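Local coordinates for protein coclaurine N-methyltransferase (Coptis japonica, PDB 6GKV) that transfers a methyl group from S-adenosyl-L-methionine to the ring nitrogen of coclaurine and probably related tetrahydroisoquinolines in alkaloid biosynthesis, at residues C94-E99 against E108-D113; S88-S93 against C132-L137. One frame throughout, in Å; residues are numbered along the deposited sequence.

Contact 1: C94-E99 against E108-D113; sequences CCYFKE and EIAMLD
Tyr96 turns its ring carbon CG away from its own backbone N (chi1 -163°), and Met111 curls back on itself through chi2 -49° and chi3 -43°; together these torsions set the thioether beside the root of the tyrosine. The two side chains cross at about a right angle. Met111 CG packs against Tyr96 CB at 3.5 Å, and Met111 SD follows, 3.8 Å from Tyr96 CD2, in a Met-aromatic contact. The sulfur lies 5.0 Å from the centroid of the Tyr96 ring and approaches it obliquely. The ring itself leads away from the helix and stacks on His283, while Leu279 of strand 272-279 touches both Tyr96 and Met111.

Met111 also lies along the loop backbone, its CG 3.3 Å from Tyr96 N and close to the carbonyl of Cys94. That carbonyl oxygen accepts a hydrogen bond from Lys91 NZ. The contact thus lays the irregular segment 94-99 across helix 104-118, within the methyltransferase domain of the CFA/CMAS family; Cys94 N meanwhile is hydrogen-bonded to Glu198, which lines the pocket holding N-methylheliamine. An alanine in place of Met111 would probably leave Tyr96 CB and CD2 without their thioether neighbour and open a gap between the loop and the helix.

One turn back along the helix, Cys95 SG rests 3.6 Å from Glu108 CG, touching the aliphatic part of the glutamate; the carboxylate beyond it is hydrogen-bonded to the backbone N atoms of Asn89 and Lys91. Ala110 completes the contact, its methyl CB lying 3.6 Å from Tyr96 O and 4.0 Å from Tyr96 CB.

Contact 2: S88-S93 against C132-L137; sequences SNLKGS and CGQGAL. With SAH (S-adenosyl-L-homocysteine), chain C.
Asn89 meets Ala136 at the first turn of helix 136-143: the two CB atoms are 3.8 Å apart, and the Ala136 methyl lies 3.2 Å from Asn89 O. Next, Leu90 and Gln134 cross at about a right angle, CB to CB at 3.8 Å, with Leu90 CD1 also over Gln134 CB. Tyr162 of helix 157-168 touches both side chains. Lys91 offers its CB to the Ala136 methyl at 3.9 Å, then runs away from the helix; with CG anti to the backbone N (chi1 -171°) and a bend at chi4, Lys91 NZ donates a hydrogen bond to Ser93 OG (2.9 Å) and also bonds to Cys94 O and Tyr115 OH.

At Gly92 and Ser93 the segment turns to the cofactor product. Gly92 N donates to SAH OXT (3.2 Å, 155°); Ser93 OG lies 2.4 Å from SAH O, too short for the detail of this hydrogen bond to be trusted. From the other segment Gly133 N approaches SAH O3' at 3.0 Å. Gly133 and Ala136 are consistent with the glycine-rich turn of Rossmann-type methyltransferases, and a CB on Gly133 would clash with SAH CA.

The segments meet through CB atoms, a leucine methyl and backbone carbonyls, with no hydrogen bond between them, whereas Gly92 N, and less certainly Ser93 OG, hold the SAH carboxylate, whose charge may be partly offset by the nearby Lys91 amine.

In the fold
Both contacts are buried, lie in the same family domain and touch one another, their centres about 12 Å apart. Consecutive parts of one loop supply a segment to each: 88-93 faces the glycine-rich turn and the start of helix 136-143, while the irregular segment 94-99 faces helix 104-118. Neither pair of segments shares a hydrogen bond, but contact 1 relies on sulfur and an aromatic ring, with the Cys94 side chain about 8 Å from bound N-methylheliamine, whereas contact 2 pairs the Ala136 methyl with Asn89 and Lys91, and Leu90 with Gln134, beside bound SAH. Glu108 is common to both, and Leu112 CD1 packs on Ala136 O, where helices 104-118 and 136-143 touch.

Contact 1: C94-E99 against E108-D113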
loop_
_atom_site.group_PDB
_atom_site.type_symbol
_atom_site.label_atom_id
_atom_site.label_comp_id
_atom_site.label_asym_id
_atom_site.label_seq_id
_atom_site.Cartn_x
_atom_site.Cartn_y
_atom_site.Cartn_z
ATOM N N CYS A 94 5.593 11.082 18.496
ATOM C CA CYS A 94 6.786 10.232 18.416
ATOM C C CYS A 94 8.128 10.979 18.309
ATOM O O CYS A 94 8.284 11.890 17.506
ATOM C CB CYS A 94 6.645 9.282 17.229
ATOM S SG CYS A 94 7.891 8.010 17.200
ATOM N N CYS A 95 9.089 10.604 19.141
ATOM C CA CYS A 95 10.429 11.164 19.032
ATOM C C CYS A 95 11.382 10.148 18.392
ATOM O O CYS A 95 11.033 8.983 18.211
ATOM C CB CYS A 95 10.948 11.594 20.386
ATOM S SG CYS A 95 9.882 12.806 21.121
ATOM N N TYR A 96 12.575 10.603 18.030
ATOM C CA TYR A 96 13.479 9.773 17.259
ATOM C C TYR A 96 14.762 9.471 18.021
ATOM O O TYR A 96 15.573 10.361 18.280
ATOM C CB TYR A 96 13.794 10.445 15.925
ATOM C CG TYR A 96 14.377 9.500 14.918
ATOM C CD1 TYR A 96 15.755 9.368 14.779
ATOM C CD2 TYR A 96 13.557 8.725 14.117
ATOM C CE1 TYR A 96 16.298 8.498 13.867
ATOM C CE2 TYR A 96 14.092 7.850 13.191
ATOM C CZ TYR A 96 15.460 7.737 13.069
ATOM O OH TYR A 96 15.987 6.865 12.142
ATOM N N PHE A 97 14.927 8.205 18.381
ATOM C CA PHE A 97 16.108 7.753 19.097
ATOM C C PHE A 97 17.012 6.964 18.135
ATOM O O PHE A 97 16.709 5.814 17.798
ATOM C CB PHE A 97 15.708 6.888 20.307
ATOM C CG PHE A 97 14.819 7.594 21.314
ATOM C CD1 PHE A 97 13.458 7.746 21.078
ATOM C CD2 PHE A 97 15.339 8.070 22.505
ATOM C CE1 PHE A 97 12.636 8.376 21.989
ATOM C CE2 PHE A 97 14.522 8.705 23.434
ATOM C CZ PHE A 97 13.164 8.863 23.174
ATOM N N LYS A 98 18.105 7.589 17.683
ATOM C CA LYS A 98 19.066 6.905 16.816
ATOM C C LYS A 98 19.989 5.987 17.622
ATOM O O LYS A 98 20.245 4.854 17.217
ATOM C CB LYS A 98 19.889 7.909 15.988
ATOM C CG LYS A 98 19.534 7.845 14.496
ATOM C CD LYS A 98 20.387 8.721 13.564
ATOM C CE LYS A 98 19.753 8.777 12.161
ATOM N NZ LYS A 98 19.479 10.164 11.677
ATOM N N GLU A 99 20.469 6.453 18.769
ATOM C CA GLU A 99 21.363 5.636 19.594
ATOM C C GLU A 99 20.843 5.368 21.002
ATOM O O GLU A 99 20.114 6.172 21.576
ATOM C CB GLU A 99 22.730 6.300 19.690
ATOM C CG GLU A 99 23.456 6.400 18.383
ATOM C CD GLU A 99 24.635 7.325 18.479
ATOM O OE1 GLU A 99 24.690 8.298 17.699
ATOM O OE2 GLU A 99 25.491 7.090 19.356
ATOM N N GLU A 108 13.418 14.478 20.661
ATOM C CA GLU A 108 12.439 15.453 20.185
ATOM C C GLU A 108 13.050 16.200 19.004
ATOM O O GLU A 108 12.491 16.221 17.909
ATOM C CB GLU A 108 12.032 16.438 21.290
ATOM C CG GLU A 108 11.274 15.823 22.476
ATOM C CD GLU A 108 10.648 16.870 23.395
ATOM O OE1 GLU A 108 11.322 17.876 23.722
ATOM O OE2 GLU A 108 9.472 16.689 23.786
ATOM N N ILE A 109 14.226 16.775 19.241
ATOM C CA ILE A 109 14.995 17.515 18.237
ATOM C C ILE A 109 15.236 16.725 16.944
ATOM O O ILE A 109 15.046 17.247 15.849
ATOM C CB ILE A 109 16.359 17.952 18.815
ATOM C CG1 ILE A 109 16.162 18.848 20.052
ATOM C CG2 ILE A 109 17.198 18.654 17.754
ATOM C CD1 ILE A 109 15.373 20.131 19.790
ATOM N N ALA A 110 15.639 15.467 17.078
ATOM C CA ALA A 110 15.923 14.627 15.917
ATOM C C ALA A 110 14.696 14.381 15.034
ATOM O O ALA A 110 14.817 14.408 13.799
ATOM C CB ALA A 110 16.519 13.312 16.360
ATOM N N MET A 111 13.532 14.129 15.636
ATOM C CA MET A 111 12.297 13.996 14.847
ATOM C C MET A 111 11.934 15.317 14.149
ATOM O O MET A 111 11.514 15.312 12.997
ATOM C CB MET A 111 11.099 13.574 15.705
ATOM C CG MET A 111 10.731 12.122 15.761
ATOM S SD MET A 111 10.556 11.085 14.305
ATOM C CE MET A 111 9.702 12.110 13.258
ATOM N N LEU A 112 12.067 16.428 14.870
ATOM C CA LEU A 112 11.682 17.731 14.352
ATOM C C LEU A 112 12.536 18.076 13.132
ATOM O O LEU A 112 12.019 18.524 12.102
ATOM C CB LEU A 112 11.807 18.798 15.448
ATOM C CG LEU A 112 10.686 18.693 16.495
ATOM C CD1 LEU A 112 10.832 19.694 17.643
ATOM C CD2 LEU A 112 9.310 18.820 15.830
ATOM N N ASP A 113 13.842 17.839 13.256
ATOM C CA ASP A 113 14.768 17.969 12.138
ATOM C C ASP A 113 14.358 17.088 10.964
ATOM O O ASP A 113 14.323 17.538 9.817
ATOM C CB ASP A 113 16.186 17.615 12.578
ATOM C CG ASP A 113 16.887 18.775 13.253
ATOM O OD1 ASP A 113 16.331 19.893 13.225
ATOM O OD2 ASP A 113 17.995 18.575 13.796
#

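Contact 2: S88-S93 against C132-L137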
loop_
_atom_site.group_PDB
_atom_site.type_symbol
_atom_site.label_atom_id
_atom_site.label_comp_id
_atom_site.label_asym_id
_atom_site.label_seq_id
_atom_site.Cartn_x
_atom_site.Cartn_y
_atom_site.Cartn_z
ATOM N N SER A 88 11.936 19.206 26.448
ATOM C CA SER A 88 12.042 20.670 26.329
ATOM C C SER A 88 11.074 21.354 25.361
ATOM O O SER A 88 10.724 22.519 25.574
ATOM C CB SER A 88 13.453 21.063 25.910
ATOM O OG SER A 88 14.369 20.919 26.958
ATOM N N ASN A 89 10.680 20.668 24.286
ATOM C CA ASN A 89 9.799 21.259 23.276
ATOM C C ASN A 89 8.339 20.844 23.446
ATOM O O ASN A 89 7.467 21.298 22.699
ATOM C CB ASN A 89 10.254 20.897 21.854
ATOM C CG ASN A 89 11.749 21.054 21.648
ATOM O OD1 ASN A 89 12.525 20.127 21.890
ATOM N ND2 ASN A 89 12.157 22.232 21.197
ATOM N N LEU A 90 8.076 19.991 24.431
ATOM C CA LEU A 90 6.719 19.563 24.721
ATOM C C LEU A 90 6.133 18.878 23.498
ATOM O O LEU A 90 5.028 19.194 23.051
ATOM C CB LEU A 90 5.854 20.748 25.140
ATOM C CG LEU A 90 6.439 21.634 26.239
ATOM C CD1 LEU A 90 5.498 22.779 26.539
ATOM C CD2 LEU A 90 6.720 20.827 27.482
ATOM N N LYS A 91 6.892 17.940 22.948
ATOM C CA LYS A 91 6.433 17.187 21.800
ATOM C C LYS A 91 5.578 16.037 22.292
ATOM O O LYS A 91 6.074 15.142 22.974
ATOM C CB LYS A 91 7.619 16.686 20.982
ATOM C CG LYS A 91 7.239 16.054 19.639
ATOM C CD LYS A 91 8.491 15.696 18.841
ATOM C CE LYS A 91 8.182 15.636 17.359
ATOM N NZ LYS A 91 7.258 14.522 17.046
ATOM N N GLY A 92 4.293 16.066 21.952
ATOM C CA GLY A 92 3.347 15.070 22.435
ATOM C C GLY A 92 3.079 14.032 21.367
ATOM O O GLY A 92 1.944 13.577 21.185
ATOM N N SER A 93 4.149 13.666 20.664
ATOM C CA SER A 93 4.107 12.730 19.553
ATOM C C SER A 93 5.491 12.056 19.396
ATOM O O SER A 93 6.459 12.431 20.071
ATOM C CB SER A 93 3.712 13.463 18.267
ATOM O OG SER A 93 4.512 14.633 18.085
ATOM N N CYS A 132 -1.262 21.460 16.122
ATOM C CA CYS A 132 0.090 21.806 16.534
ATOM C C CYS A 132 0.534 21.380 17.936
ATOM O O CYS A 132 1.716 21.537 18.288
ATOM C CB CYS A 132 0.238 23.318 16.430
ATOM S SG CYS A 132 -0.895 24.163 17.523
ATOM N N GLY A 133 -0.397 20.887 18.750
ATOM C CA GLY A 133 -0.078 20.543 20.128
ATOM C C GLY A 133 0.413 21.750 20.909
ATOM O O GLY A 133 -0.220 22.801 20.897
ATOM N N GLN A 134 1.549 21.604 21.581
ATOM C CA GLN A 134 2.187 22.737 22.241
ATOM C C GLN A 134 3.263 23.364 21.353
ATOM O O GLN A 134 4.193 24.010 21.837
ATOM C CB GLN A 134 2.777 22.313 23.583
ATOM C CG GLN A 134 1.724 22.091 24.653
ATOM C CD GLN A 134 0.909 20.829 24.424
ATOM O OE1 GLN A 134 1.406 19.851 23.862
ATOM N NE2 GLN A 134 -0.353 20.848 24.851
ATOM N N GLY A 135 3.129 23.155 20.047
ATOM C CA GLY A 135 3.925 23.874 19.073
ATOM C C GLY A 135 5.389 23.510 18.977
ATOM O O GLY A 135 6.185 24.317 18.492
ATOM N N ALA A 136 5.741 22.302 19.421
ATOM C CA ALA A 136 7.109 21.800 19.306
ATOM C C ALA A 136 7.666 22.030 17.900
ATOM O O ALA A 136 8.809 22.492 17.739
ATOM C CB ALA A 136 7.160 20.337 19.660
ATOM N N LEU A 137 6.843 21.742 16.890
ATOM C CA LEU A 137 7.255 21.908 15.493
ATOM C C LEU A 137 7.180 23.359 15.032
ATOM O O LEU A 137 8.095 23.847 14.370
ATOM C CB LEU A 137 6.403 21.035 14.575
ATOM C CG LEU A 137 6.684 21.066 13.067
ATOM C CD1 LEU A 137 8.130 20.651 12.725
ATOM C CD2 LEU A 137 5.681 20.170 12.353
HETATM N N SAH C . 0.950 17.694 16.614
HETATM C CA SAH C . 1.271 17.850 18.026
HETATM C CB SAH C . 0.265 17.111 18.897
HETATM C CG SAH C . -0.309 15.824 18.310
HETATM S SD SAH C . -1.657 15.181 19.340
HETATM C C SAH C . 2.672 17.351 18.344
HETATM O O SAH C . 3.235 16.630 17.519
HETATM O OXT SAH C . 3.247 17.648 19.405
HETATM C "C5'" SAH C . -2.954 15.727 18.194
HETATM C "C4'" SAH C . -3.102 17.248 18.076
HETATM O "O4'" SAH C . -4.168 17.575 17.197
HETATM C "C3'" SAH C . -3.419 17.915 19.407
HETATM O "O3'" SAH C . -2.764 19.157 19.458
HETATM C "C2'" SAH C . -4.900 18.197 19.369
HETATM O "O2'" SAH C . -5.158 19.370 20.100
HETATM C "C1'" SAH C . -5.143 18.363 17.870
HETATM N N9 SAH C . -6.515 17.995 17.451
HETATM C C8 SAH C . -7.205 16.828 17.702
HETATM N N7 SAH C . -8.433 16.924 17.129
HETATM C C5 SAH C . -8.537 18.137 16.516
HETATM C C6 SAH C . -9.561 18.761 15.795
HETATM N N6 SAH C . -10.731 18.151 15.587
HETATM N N1 SAH C . -9.355 20.033 15.293
HETATM C C2 SAH C . -8.152 20.681 15.510
HETATM N N3 SAH C . -7.145 20.060 16.221
HETATM C C4 SAH C . -7.338 18.812 16.717
#